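Local coordinates for protein alpha-galactosidase (Thermus thermophilus, PDB 6LCJ) that probably hydrolyses terminal alpha-galactosyl residues of galactosides, as a thermostable, hexameric glycoside hydrolase of family GH36, at residues His48-Trp53 with Phe338-Leu344; Asp110-Arg114 with Gly313-Ala318; Tyr147-Arg153 with Trp392-Asn396; Tyr320-Ala325 with Ala345-Leu349. All coordinates share one frame; numbering follows the deposited sequence.

Three of the contacts join the N-terminal beta domain, or the chain leading out of it, to loops and a helix start of the TIM-barrel domain. Interaction 4 joins two parts of the barrel domain. Interaction 1, the most central, has its centre about 4 Å from that of the chain and lies near the barrel mouth, where enzymes of this fold carry their active site. Its loop 338-344 runs on into 345-349 of interaction 4, about 12 Å away between centres. Interaction 2, also about 12 Å from interaction 1, meets it where Trp50 NE1 approaches Glu317 OE2 (3.0 Å), and it shares helix 317-331 with interaction 4. Interaction 3 packs against interaction 1 through Leu393 and Val343.

Interaction 1 (His48-Trp53 with Phe338-Leu344); sequences HGWQSW and FCGAPVL
At the mouth of the TIM barrel, Gln51 and Pro342 form a single backbone bridge that ties the loop after strand 44-48 of the N-terminal beta domain to the loop after barrel strand 335-338. Val343 N donates to Trp50 O at 3.1 Å, almost straight (166°) and in the carbonyl plane, and a water links the same oxygen to Leu344 N. The return bond, Ser52 N to Ala341 O, is bent and weak. Ser52 OG, anti to its own carbonyl carbon (chi1 -70°), accepts a weak but straight bond from Ala341 N at 3.3 Å and also bonds Arg354 O. Glycine suits position 340: phi is positive, and its CA sits over the face of the Trp53 six-membered ring, 3.8 Å from the centroid, where a CB would collide. Pro342 runs alongside Trp50, its CG 3.9 Å from CZ2, NE1 bonding to Glu317. Val343 CG1 meets the edge of His48, whose nitrogens are held by Ser91 and Arg390. One good backbone bond, two weak ones and a water join the loops, outside partners taking the other polar ends named; Gly340 CA and Gln51 OE1 over one face, with Phe305 edge-to-face, probably place the Trp53 indole.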
# COMPACT_ATOMS: atom_id res chain seq x y z
N HIS E 48 18.95 -7.54 -28.42
CA HIS E 48 18.24 -8.17 -29.53
C HIS E 48 16.85 -8.65 -29.10
O HIS E 48 16.71 -9.60 -28.33
CB HIS E 48 19.03 -9.33 -30.10
CG HIS E 48 18.41 -9.86 -31.35
ND1 HIS E 48 17.84 -11.11 -31.44
CD2 HIS E 48 18.17 -9.25 -32.54
CE1 HIS E 48 17.31 -11.26 -32.64
NE2 HIS E 48 17.50 -10.15 -33.33
N GLY E 49 15.81 -8.00 -29.63
CA GLY E 49 14.45 -8.41 -29.34
C GLY E 49 14.07 -9.74 -29.97
O GLY E 49 14.74 -10.27 -30.86
N TRP E 50 12.95 -10.28 -29.49
CA TRP E 50 12.58 -11.66 -29.79
C TRP E 50 12.10 -11.84 -31.22
O TRP E 50 12.49 -12.80 -31.89
CB TRP E 50 11.50 -12.12 -28.83
CG TRP E 50 11.13 -13.56 -28.96
CD1 TRP E 50 11.98 -14.62 -29.15
CD2 TRP E 50 9.81 -14.11 -28.90
NE1 TRP E 50 11.26 -15.79 -29.20
CE2 TRP E 50 9.93 -15.51 -29.04
CE3 TRP E 50 8.53 -13.55 -28.71
CZ2 TRP E 50 8.83 -16.36 -29.02
CZ3 TRP E 50 7.44 -14.39 -28.67
CH2 TRP E 50 7.59 -15.79 -28.83
N GLN E 51 11.20 -10.98 -31.68
CA GLN E 51 10.50 -11.19 -32.94
C GLN E 51 10.66 -9.97 -33.85
O GLN E 51 11.31 -8.97 -33.51
CB GLN E 51 9.02 -11.55 -32.69
CG GLN E 51 8.28 -10.62 -31.75
CD GLN E 51 6.98 -10.10 -32.34
OE1 GLN E 51 6.92 -9.77 -33.53
NE2 GLN E 51 5.93 -10.02 -31.51
N SER E 52 10.05 -10.08 -35.04
CA SER E 52 10.17 -9.07 -36.09
C SER E 52 9.98 -7.65 -35.57
O SER E 52 10.82 -6.78 -35.79
CB SER E 52 9.15 -9.35 -37.19
OG SER E 52 9.51 -10.52 -37.91
N TRP E 53 8.86 -7.40 -34.87
CA TRP E 53 8.52 -6.06 -34.41
C TRP E 53 9.35 -5.63 -33.20
O TRP E 53 9.40 -4.43 -32.90
CB TRP E 53 7.02 -5.98 -34.09
CG TRP E 53 6.16 -6.49 -35.23
CD1 TRP E 53 6.41 -6.35 -36.57
CD2 TRP E 53 4.95 -7.25 -35.13
NE1 TRP E 53 5.43 -6.96 -37.30
CE2 TRP E 53 4.52 -7.52 -36.45
CE3 TRP E 53 4.18 -7.72 -34.06
CZ2 TRP E 53 3.35 -8.25 -36.73
CZ3 TRP E 53 3.01 -8.46 -34.35
CH2 TRP E 53 2.61 -8.70 -35.66
N PHE E 338 8.08 -14.56 -43.49
CA PHE E 338 7.75 -14.64 -42.06
C PHE E 338 7.62 -13.24 -41.48
O PHE E 338 8.52 -12.41 -41.65
CB PHE E 338 8.81 -15.42 -41.28
CG PHE E 338 8.70 -16.93 -41.40
CD1 PHE E 338 8.13 -17.52 -42.53
CD2 PHE E 338 9.20 -17.75 -40.40
CE1 PHE E 338 8.07 -18.90 -42.65
CE2 PHE E 338 9.13 -19.14 -40.51
CZ PHE E 338 8.56 -19.71 -41.64
N CYS E 339 6.52 -12.99 -40.77
CA CYS E 339 6.25 -11.69 -40.18
C CYS E 339 5.80 -11.88 -38.73
O CYS E 339 5.18 -12.89 -38.39
CB CYS E 339 5.17 -10.92 -41.00
SG CYS E 339 4.96 -9.12 -40.55
N GLY E 340 6.12 -10.90 -37.87
CA GLY E 340 5.77 -11.00 -36.46
C GLY E 340 6.38 -12.22 -35.80
O GLY E 340 5.79 -12.80 -34.87
N ALA E 341 7.54 -12.60 -36.25
CA ALA E 341 8.02 -13.94 -36.06
C ALA E 341 9.28 -13.94 -35.21
O ALA E 341 10.10 -13.02 -35.33
CB ALA E 341 8.32 -14.61 -37.41
N PRO E 342 9.45 -14.95 -34.36
CA PRO E 342 10.75 -15.18 -33.73
C PRO E 342 11.87 -15.12 -34.76
O PRO E 342 11.90 -15.91 -35.70
CB PRO E 342 10.60 -16.59 -33.15
CG PRO E 342 9.14 -16.72 -32.90
CD PRO E 342 8.49 -16.02 -34.05
N VAL E 343 12.77 -14.16 -34.61
CA VAL E 343 13.74 -13.91 -35.67
C VAL E 343 14.68 -15.09 -35.84
O VAL E 343 14.73 -15.72 -36.90
CB VAL E 343 14.48 -12.59 -35.41
CG1 VAL E 343 15.72 -12.50 -36.27
CG2 VAL E 343 13.55 -11.41 -35.70
N LEU E 344 15.43 -15.44 -34.79
CA LEU E 344 16.48 -16.44 -34.97
C LEU E 344 15.91 -17.84 -35.16
O LEU E 344 16.40 -18.61 -35.99
CB LEU E 344 17.44 -16.38 -33.78
CG LEU E 344 18.12 -15.01 -33.74
CD1 LEU E 344 19.00 -14.81 -32.51
CD2 LEU E 344 18.93 -14.79 -35.02
O HOH W 1 15.19 -14.17 -31.97

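Interaction 2 (Asp110-Arg114 with Gly313-Ala318); sequences DLGAR and GAEGEA
The turn at Gly112 comes so close to Ala314, 4.3 Å between their CA atoms, that a CB on Gly112 would press on Ala314 O; with its positive phi as well, glycine fits the place. Gly112 N donates to Glu317 OE1 at 2.7 Å, reaching it from above the carboxylate plane. The chain of Glu317 is extended beyond CG, and its other oxygen, OE2, takes a water shared with Ala113 O and a bond from Trp50 NE1, so both oxygens of this buried carboxylate are engaged. Glu317 begins helix 317-331 of the TIM barrel, whereas Arg114 lies on strand 113-117 of the N-terminal beta domain, and the contact spans the two. Straight from CG to NE, the Arg114 side chain lays one guanidinium face on Ala314 CB, 3.5 Å from the plane; a methyl is small enough to fit there. Its end grips Glu315 with two nitrogens, NH2 to OE1 at 2.9 Å and NH1 to OE2 at 3.1 Å, the two planes 47° apart. A leucine in place of Arg114 would probably leave Glu315 without this countercharge and cost Asp79 its salt bridge to NE. Nearer the helix, Leu111 CD1 packs 4.0 Å from Ala318 CA.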
# COMPACT_ATOMS: atom_id res chain seq x y z
N ASP E 110 21.58 -22.75 -30.79
CA ASP E 110 20.37 -23.56 -30.70
C ASP E 110 19.19 -22.69 -30.27
O ASP E 110 19.33 -21.50 -29.96
CB ASP E 110 20.54 -24.72 -29.70
CG ASP E 110 21.64 -25.69 -30.11
OD1 ASP E 110 21.53 -26.32 -31.19
OD2 ASP E 110 22.61 -25.84 -29.33
N LEU E 111 18.02 -23.32 -30.20
CA LEU E 111 16.76 -22.67 -29.86
C LEU E 111 16.65 -22.35 -28.37
O LEU E 111 17.18 -23.07 -27.52
CB LEU E 111 15.58 -23.57 -30.23
CG LEU E 111 15.36 -23.96 -31.67
CD1 LEU E 111 14.53 -25.24 -31.75
CD2 LEU E 111 14.69 -22.82 -32.42
N GLY E 112 15.89 -21.30 -28.07
CA GLY E 112 15.38 -21.11 -26.73
C GLY E 112 16.30 -20.42 -25.76
O GLY E 112 16.19 -20.64 -24.55
N ALA E 113 17.21 -19.57 -26.24
CA ALA E 113 18.19 -18.91 -25.40
C ALA E 113 17.88 -17.42 -25.23
O ALA E 113 17.28 -16.78 -26.11
CB ALA E 113 19.60 -19.08 -25.97
N ARG E 114 18.28 -16.88 -24.09
CA ARG E 114 18.27 -15.45 -23.82
C ARG E 114 19.65 -15.04 -23.33
O ARG E 114 20.43 -15.86 -22.86
CB ARG E 114 17.21 -15.10 -22.79
CG ARG E 114 15.79 -15.43 -23.20
CD ARG E 114 14.88 -15.03 -22.10
NE ARG E 114 13.47 -15.33 -22.30
CZ ARG E 114 12.83 -16.34 -21.74
NH1 ARG E 114 13.48 -17.21 -20.96
NH2 ARG E 114 11.54 -16.50 -21.97
N GLY E 313 7.43 -17.46 -25.18
CA GLY E 313 8.72 -16.84 -25.41
C GLY E 313 9.76 -17.88 -25.74
O GLY E 313 9.45 -18.87 -26.42
N ALA E 314 10.99 -17.68 -25.25
CA ALA E 314 12.08 -18.62 -25.54
C ALA E 314 11.67 -20.06 -25.29
O ALA E 314 12.11 -20.97 -26.01
CB ALA E 314 13.31 -18.27 -24.70
N GLU E 315 10.80 -20.30 -24.29
CA GLU E 315 10.35 -21.64 -23.94
C GLU E 315 9.52 -22.29 -25.05
O GLU E 315 9.43 -23.52 -25.09
CB GLU E 315 9.53 -21.61 -22.65
CG GLU E 315 10.30 -21.18 -21.43
CD GLU E 315 10.52 -19.65 -21.32
OE1 GLU E 315 9.98 -18.88 -22.17
OE2 GLU E 315 11.24 -19.23 -20.38
N GLY E 316 8.91 -21.50 -25.92
CA GLY E 316 8.08 -22.02 -26.98
C GLY E 316 8.77 -22.20 -28.30
O GLY E 316 8.13 -22.60 -29.28
N GLU E 317 10.07 -21.93 -28.38
CA GLU E 317 10.73 -21.94 -29.67
C GLU E 317 10.81 -23.36 -30.25
O GLU E 317 10.64 -23.53 -31.47
CB GLU E 317 12.11 -21.29 -29.55
CG GLU E 317 12.05 -19.77 -29.47
CD GLU E 317 13.41 -19.09 -29.55
OE1 GLU E 317 14.43 -19.80 -29.70
OE2 GLU E 317 13.47 -17.85 -29.48
N ALA E 318 11.04 -24.37 -29.41
CA ALA E 318 11.06 -25.76 -29.89
C ALA E 318 9.72 -26.18 -30.51
O ALA E 318 9.70 -26.80 -31.58
CB ALA E 318 11.45 -26.73 -28.77
O HOH W 2 14.97 -16.64 -27.66

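Interaction 3 (Tyr147-Arg153 with Trp392-Asn396); sequences YARLLPR and WLMEN
With CG anti to its own carbonyl carbon (chi1 -51°), Asn396 brings its amide to the end of helix 140-149, where ND2 finds the carbonyl of Ala148. Glu395, in contrast, carries CG anti to the backbone N and bends at chi2 (73°), which brings its carboxylate round to Arg153. An amide nitrogen with two hydrogens suits the first site: ND2 donates to Ala148 O and to Pro152 O, each at 2.8 Å and each close to the amide plane. Pro152 O is met from above its carbonyl plane, not on a lone pair. Ala148 O also accepts from Leu151 N, the two donors arriving from opposite faces of its plane, so this helix-end carbonyl has two partners. The segment 147-153 closes the helix that follows the N-terminal beta domain and leads toward barrel strand 161-164, while 392-396 precedes barrel strand 398-400; the contact therefore pins the linker between domains to the TIM barrel. Ala148 has only a methyl, and its CB fits between Trp392, whose ring edge it meets, and Glu395 CB at 3.9 Å. Trp392 CZ3 lies 3.9 Å from Tyr147 CD2, the rings oblique at 35°; the Tyr147 hydroxyl bonds to Ala108 O, and Leu151 CD1 covers one face of the tyrosine ring. On the exposed side, Arg153 NE forms a salt bridge to Glu395 OE2 at 3.1 Å and a weak bond to Glu395 O, also 3.1 Å away. Arg153 touches a crystal neighbour as well, so its pose may partly reflect the lattice.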
# COMPACT_ATOMS: atom_id res chain seq x y z
N TYR E 147 29.01 -14.85 -36.55
CA TYR E 147 27.90 -15.55 -35.90
C TYR E 147 26.88 -16.01 -36.94
O TYR E 147 26.41 -17.16 -36.89
CB TYR E 147 27.25 -14.63 -34.85
CG TYR E 147 26.03 -15.18 -34.12
CD1 TYR E 147 26.01 -16.46 -33.58
CD2 TYR E 147 24.89 -14.39 -33.96
CE1 TYR E 147 24.90 -16.94 -32.91
CE2 TYR E 147 23.77 -14.86 -33.29
CZ TYR E 147 23.78 -16.13 -32.76
OH TYR E 147 22.66 -16.59 -32.10
N ALA E 148 26.52 -15.14 -37.89
CA ALA E 148 25.49 -15.48 -38.86
C ALA E 148 25.86 -16.72 -39.67
O ALA E 148 24.98 -17.51 -40.03
CB ALA E 148 25.21 -14.30 -39.79
N ARG E 149 27.16 -16.94 -39.94
CA ARG E 149 27.58 -18.11 -40.72
C ARG E 149 27.29 -19.41 -40.00
O ARG E 149 27.12 -20.45 -40.64
CB ARG E 149 29.07 -18.03 -41.04
CG ARG E 149 29.37 -17.10 -42.20
CD ARG E 149 30.82 -16.75 -42.24
NE ARG E 149 31.02 -15.40 -42.76
CZ ARG E 149 31.89 -14.54 -42.25
NH1 ARG E 149 32.63 -14.88 -41.20
NH2 ARG E 149 32.01 -13.33 -42.79
N LEU E 150 27.21 -19.38 -38.67
CA LEU E 150 26.94 -20.57 -37.90
C LEU E 150 25.45 -20.83 -37.70
O LEU E 150 25.09 -21.78 -36.99
CB LEU E 150 27.66 -20.48 -36.56
CG LEU E 150 29.17 -20.38 -36.80
CD1 LEU E 150 29.91 -20.08 -35.52
CD2 LEU E 150 29.67 -21.68 -37.43
N LEU E 151 24.58 -20.04 -38.30
CA LEU E 151 23.15 -20.26 -38.16
C LEU E 151 22.60 -20.90 -39.42
O LEU E 151 23.25 -20.93 -40.46
CB LEU E 151 22.45 -18.93 -37.88
CG LEU E 151 22.88 -18.21 -36.59
CD1 LEU E 151 22.20 -16.86 -36.46
CD2 LEU E 151 22.61 -19.09 -35.38
N PRO E 152 21.39 -21.46 -39.36
CA PRO E 152 20.78 -21.98 -40.58
C PRO E 152 20.62 -20.89 -41.62
O PRO E 152 20.46 -19.71 -41.30
CB PRO E 152 19.42 -22.51 -40.10
CG PRO E 152 19.62 -22.79 -38.64
CD PRO E 152 20.53 -21.69 -38.18
N ARG E 153 20.69 -21.29 -42.89
CA ARG E 153 20.54 -20.41 -44.03
C ARG E 153 19.49 -20.98 -44.97
O ARG E 153 19.30 -22.19 -45.05
CB ARG E 153 21.87 -20.23 -44.78
CG ARG E 153 23.04 -20.06 -43.85
CD ARG E 153 24.32 -20.17 -44.61
NE ARG E 153 24.53 -19.04 -45.51
CZ ARG E 153 24.79 -19.17 -46.81
NH1 ARG E 153 24.85 -20.38 -47.35
NH2 ARG E 153 24.98 -18.09 -47.56
N TRP E 392 22.81 -8.14 -40.58
CA TRP E 392 23.71 -9.30 -40.59
C TRP E 392 22.98 -10.59 -40.91
O TRP E 392 23.63 -11.57 -41.28
CB TRP E 392 24.44 -9.43 -39.25
CG TRP E 392 23.56 -9.29 -38.04
CD1 TRP E 392 23.10 -8.13 -37.49
CD2 TRP E 392 23.01 -10.36 -37.24
NE1 TRP E 392 22.30 -8.40 -36.41
CE2 TRP E 392 22.24 -9.76 -36.23
CE3 TRP E 392 23.11 -11.75 -37.28
CZ2 TRP E 392 21.56 -10.51 -35.27
CZ3 TRP E 392 22.45 -12.48 -36.34
CH2 TRP E 392 21.68 -11.87 -35.34
N LEU E 393 21.66 -10.63 -40.80
CA LEU E 393 20.92 -11.82 -41.19
C LEU E 393 20.79 -12.01 -42.69
O LEU E 393 20.16 -12.98 -43.12
CB LEU E 393 19.52 -11.80 -40.56
CG LEU E 393 19.65 -11.97 -39.06
CD1 LEU E 393 18.36 -11.55 -38.40
CD2 LEU E 393 20.04 -13.41 -38.73
N MET E 394 21.33 -11.09 -43.50
CA MET E 394 21.29 -11.26 -44.95
C MET E 394 22.09 -12.47 -45.40
O MET E 394 21.95 -12.92 -46.54
CB MET E 394 21.81 -10.00 -45.65
CG MET E 394 20.79 -8.87 -45.70
SD MET E 394 21.60 -7.41 -46.34
CE MET E 394 21.90 -7.91 -48.05
N GLU E 395 22.95 -12.99 -44.51
CA GLU E 395 23.61 -14.26 -44.72
C GLU E 395 22.62 -15.43 -44.73
O GLU E 395 22.87 -16.46 -45.37
CB GLU E 395 24.64 -14.46 -43.61
CG GLU E 395 25.35 -15.79 -43.65
CD GLU E 395 26.37 -15.89 -44.77
OE1 GLU E 395 26.73 -14.84 -45.38
OE2 GLU E 395 26.81 -17.03 -45.06
N ASN E 396 21.50 -15.30 -44.02
CA ASN E 396 20.68 -16.45 -43.68
C ASN E 396 19.29 -16.45 -44.29
O ASN E 396 18.66 -17.49 -44.31
CB ASN E 396 20.53 -16.57 -42.15
CG ASN E 396 21.87 -16.52 -41.44
OD1 ASN E 396 22.42 -15.45 -41.22
ND2 ASN E 396 22.39 -17.69 -41.08

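Interaction 4 (Tyr320-Ala325 with Ala345-Leu349); sequences YRKAMA and ASLGL
Tyr320 with Ser346 and Arg321 with Leu349 make the close-packed part of this contact, although Arg321 itself is partly exposed; the Ala325 edge is looser. Tyr320 OH donates to Ser346 OG at 2.6 Å, at the edge of the ring, and the serine oxygen is further bonded to Pro342 O; a small hydroxyl thus relays the buried phenol to a backbone carbonyl. Met324 CG covers one face of the tyrosine ring, and Met324 CB meets Leu349 CD1 at 3.7 Å. That same methyl lies over one face of the Arg321 guanidinium, 3.5 Å above its plane and toward the rim, where a branched aliphatic residue can cover a flat group without competing for its N-H bonds. Arg321 gets there by bending at chi2 (97°), which turns its end toward the loop. NH1 donates to Ala345 O at 2.9 Å, approaching from above that carbonyl's plane, and NH2 adds a weak bond to Leu347 O at 3.1 Å. Gly348 has positive phi, and a CB there would crowd Arg321 NH2. An alanine in place of Arg321 would probably deprive Ala345 O of this donor, Leu349 of the flat group it covers and Leu347 O of its weak NH2 bond. At the looser edge the Ala325 methyl is the more distant part, CB 4.4 Å from Leu349 CD2, with the helix backbone nearer. Helix 317-331 connects parallel strands 298-303 and 335-338, and the loop leaving the latter folds back on its N-terminal half, an arrangement belonging to the beta-alpha-beta crossovers that build a TIM barrel.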
# COMPACT_ATOMS: atom_id res chain seq x y z
N TYR E 320 7.56 -24.05 -31.74
CA TYR E 320 7.40 -23.18 -32.91
C TYR E 320 8.15 -23.74 -34.11
O TYR E 320 7.63 -23.75 -35.23
CB TYR E 320 7.90 -21.77 -32.58
CG TYR E 320 8.06 -20.85 -33.76
CD1 TYR E 320 6.96 -20.16 -34.29
CD2 TYR E 320 9.30 -20.66 -34.36
CE1 TYR E 320 7.11 -19.31 -35.38
CE2 TYR E 320 9.47 -19.81 -35.44
CZ TYR E 320 8.38 -19.14 -35.95
OH TYR E 320 8.56 -18.29 -37.02
N ARG E 321 9.38 -24.21 -33.89
CA ARG E 321 10.19 -24.67 -35.01
C ARG E 321 9.60 -25.92 -35.66
O ARG E 321 9.59 -26.04 -36.89
CB ARG E 321 11.62 -24.91 -34.54
CG ARG E 321 12.52 -25.41 -35.62
CD ARG E 321 13.30 -24.28 -36.21
NE ARG E 321 14.27 -24.75 -37.19
CZ ARG E 321 14.90 -23.95 -38.04
NH1 ARG E 321 14.65 -22.65 -38.03
NH2 ARG E 321 15.77 -24.44 -38.91
N LYS E 322 9.08 -26.85 -34.85
CA LYS E 322 8.44 -28.04 -35.39
C LYS E 322 7.16 -27.70 -36.14
O LYS E 322 6.89 -28.27 -37.21
CB LYS E 322 8.16 -29.05 -34.29
CG LYS E 322 9.42 -29.70 -33.72
CD LYS E 322 9.10 -30.56 -32.48
CE LYS E 322 10.21 -30.50 -31.42
NZ LYS E 322 9.63 -30.23 -30.05
N ALA E 323 6.37 -26.77 -35.62
CA ALA E 323 5.17 -26.35 -36.34
C ALA E 323 5.52 -25.69 -37.68
O ALA E 323 4.92 -25.99 -38.71
CB ALA E 323 4.34 -25.38 -35.49
N MET E 324 6.50 -24.79 -37.67
CA MET E 324 6.89 -24.11 -38.90
C MET E 324 7.54 -25.07 -39.89
O MET E 324 7.38 -24.90 -41.10
CB MET E 324 7.83 -22.94 -38.60
CG MET E 324 7.18 -21.78 -37.86
SD MET E 324 5.61 -21.26 -38.59
CE MET E 324 4.55 -22.01 -37.42
N ALA E 325 8.30 -26.05 -39.40
CA ALA E 325 8.89 -27.05 -40.29
C ALA E 325 7.81 -27.81 -41.06
O ALA E 325 8.01 -28.16 -42.23
CB ALA E 325 9.76 -28.00 -39.49
N ALA E 345 14.83 -18.17 -34.44
CA ALA E 345 14.25 -19.51 -34.57
C ALA E 345 13.59 -19.76 -35.93
O ALA E 345 13.26 -20.91 -36.24
CB ALA E 345 13.25 -19.75 -33.43
N SER E 346 13.40 -18.71 -36.74
CA SER E 346 12.82 -18.83 -38.07
C SER E 346 13.85 -19.14 -39.13
O SER E 346 13.47 -19.52 -40.24
CB SER E 346 12.09 -17.53 -38.47
OG SER E 346 10.89 -17.34 -37.72
N LEU E 347 15.13 -18.97 -38.83
CA LEU E 347 16.16 -19.09 -39.85
C LEU E 347 16.22 -20.52 -40.39
O LEU E 347 16.08 -21.49 -39.64
CB LEU E 347 17.51 -18.69 -39.26
CG LEU E 347 17.64 -17.23 -38.79
CD1 LEU E 347 19.04 -16.95 -38.20
CD2 LEU E 347 17.34 -16.29 -39.96
N GLY E 348 16.42 -20.63 -41.70
CA GLY E 348 16.41 -21.91 -42.37
C GLY E 348 15.05 -22.34 -42.89
O GLY E 348 14.98 -23.19 -43.77
N LEU E 349 13.97 -21.78 -42.36
CA LEU E 349 12.62 -22.08 -42.82
C LEU E 349 12.04 -20.95 -43.66
O LEU E 349 11.48 -21.20 -44.74
CB LEU E 349 11.70 -22.35 -41.63
CG LEU E 349 12.13 -23.52 -40.74
CD1 LEU E 349 11.32 -23.57 -39.47
CD2 LEU E 349 12.05 -24.86 -41.52